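Local coordinates for protein cytochrome c2 (PDB 1CXC) that carries electrons through its covalently bound heme c, donating them to the oxidized bacteriochlorophyll of the photosynthetic apparatus in a purple bacterium, at residues V20-D23 with T27-A30. Sequence-based numbering, arbitrary orientation.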
loop_
_atom_site.group_PDB
_atom_site.type_symbol
_atom_site.label_atom_id
_atom_site.label_comp_id
_atom_site.label_asym_id
_atom_site.label_seq_id
_atom_site.Cartn_x
_atom_site.Cartn_y
_atom_site.Cartn_z
ATOM N N VAL A 20 9.177 -1.923 1.406
ATOM C CA VAL A 20 9.886 -2.120 2.641
ATOM C C VAL A 20 9.076 -1.447 3.758
ATOM O O VAL A 20 8.081 -0.807 3.442
ATOM C CB VAL A 20 11.207 -1.385 2.423
ATOM C CG1 VAL A 20 11.365 -0.268 3.421
ATOM C CG2 VAL A 20 12.382 -2.335 2.371
ATOM N N ILE A 21 9.131 -1.960 4.989
ATOM C CA ILE A 21 8.486 -1.306 6.129
ATOM C C ILE A 21 9.594 -0.957 7.123
ATOM O O ILE A 21 10.229 -1.865 7.670
ATOM C CB ILE A 21 7.418 -2.190 6.839
ATOM C CG1 ILE A 21 6.310 -2.628 5.894
ATOM C CG2 ILE A 21 6.810 -1.447 8.034
ATOM C CD1 ILE A 21 5.365 -3.665 6.538
ATOM N N VAL A 22 10.096 0.273 7.051
ATOM C CA VAL A 22 11.173 0.721 7.929
ATOM C C VAL A 22 10.614 1.797 8.849
ATOM O O VAL A 22 10.118 2.811 8.375
ATOM C CB VAL A 22 12.310 1.299 7.065
ATOM C CG1 VAL A 22 13.355 1.960 7.940
ATOM C CG2 VAL A 22 12.934 0.203 6.212
ATOM N N ASP A 23 10.834 1.730 10.157
ATOM C CA ASP A 23 10.234 2.748 10.999
ATOM C C ASP A 23 11.023 4.035 11.125
ATOM O O ASP A 23 11.976 4.289 10.395
ATOM C CB ASP A 23 9.919 2.174 12.358
ATOM C CG ASP A 23 11.149 1.907 13.210
ATOM O OD1 ASP A 23 12.200 2.506 12.979
ATOM O OD2 ASP A 23 11.014 1.136 14.156
ATOM N N THR A 27 14.730 1.254 11.782
ATOM C CA THR A 27 14.701 -0.177 11.926
ATOM C C THR A 27 13.858 -0.834 10.840
ATOM O O THR A 27 12.791 -0.348 10.479
ATOM C CB THR A 27 14.111 -0.529 13.279
ATOM O OG1 THR A 27 14.997 -0.001 14.254
ATOM C CG2 THR A 27 13.923 -2.027 13.442
ATOM N N THR A 28 14.372 -1.901 10.234
ATOM C CA THR A 28 13.633 -2.614 9.218
ATOM C C THR A 28 12.697 -3.620 9.859
ATOM O O THR A 28 13.127 -4.463 10.642
ATOM C CB THR A 28 14.571 -3.399 8.301
ATOM O OG1 THR A 28 15.298 -2.452 7.538
ATOM C CG2 THR A 28 13.795 -4.338 7.404
ATOM N N ILE A 29 11.389 -3.414 9.780
ATOM C CA ILE A 29 10.509 -4.404 10.351
ATOM C C ILE A 29 10.146 -5.467 9.308
ATOM O O ILE A 29 10.065 -6.658 9.591
ATOM C CB ILE A 29 9.282 -3.755 11.071
ATOM C CG1 ILE A 29 7.985 -4.092 10.388
ATOM C CG2 ILE A 29 9.454 -2.262 11.314
ATOM C CD1 ILE A 29 7.205 -5.138 11.195
ATOM N N ALA A 30 10.289 -5.145 8.039
ATOM C CA ALA A 30 10.017 -6.116 7.011
ATOM C C ALA A 30 10.517 -5.606 5.694
ATOM O O ALA A 30 10.609 -4.410 5.476
ATOM C CB ALA A 30 8.532 -6.370 6.864
#
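Ile-21 O is gripped by two successive amides, Ile-29 N at 2.9 Å and, more weakly, Ala-30 N at 3.3 Å, the signature of a classic beta bulge in a short antiparallel hairpin. The bulge takes up one extra residue: Ile-21 pairs with Ala-30, but Val-22 already faces Thr-28. Ile-21 N in turn donates an almost straight bond to Ala-30 O (2.9 Å, 178° at the hydrogen), completing the hydrogen-bonded pair. Toward the turn, Asp-23 N meets Thr-27 O in the carbonyl plane, and the CA-H of Val-22 leans on that same oxygen. With CG between the backbone N and the carbonyl carbon (chi1 72°), the carboxylate of Asp-23 swings toward the turn. Its OD1 accepts both Thr-27 N, which comes from above the carboxylate plane at 3.1 Å, and Ser-25 N, so one oxygen holds an amide within the turn and another at its far end; Thr-27 OG1 is hydrogen-bonded to Ser-25 OG. The two faces of the hairpin differ. On one, CG2 of Val-22 lies 3.8 Å from OG1 of Thr-28, which is exposed. On the other lie Ile-21, which is buried, and Ala-30; CG2 of Ile-21, anti to the backbone N, also touches CG1 of Ile-29, at the corner of the chain, at 3.7 Å, while CD1 lies 4.2 Å from CB of Ala-30. Helix 107-120 packs against this apolar side, with Leu-117 on Ile-21 and Tyr-116 on both Ile-29 and Ala-30. The hairpin follows directly on the heme-attachment segment of this c-type cytochrome: Val-20 is next to His-19, the predicted axial ligand of the heme iron. At the bulge itself, the methyl CG2 of Ile-29 stands 3.7 Å from the twice-bonded Ile-21 O.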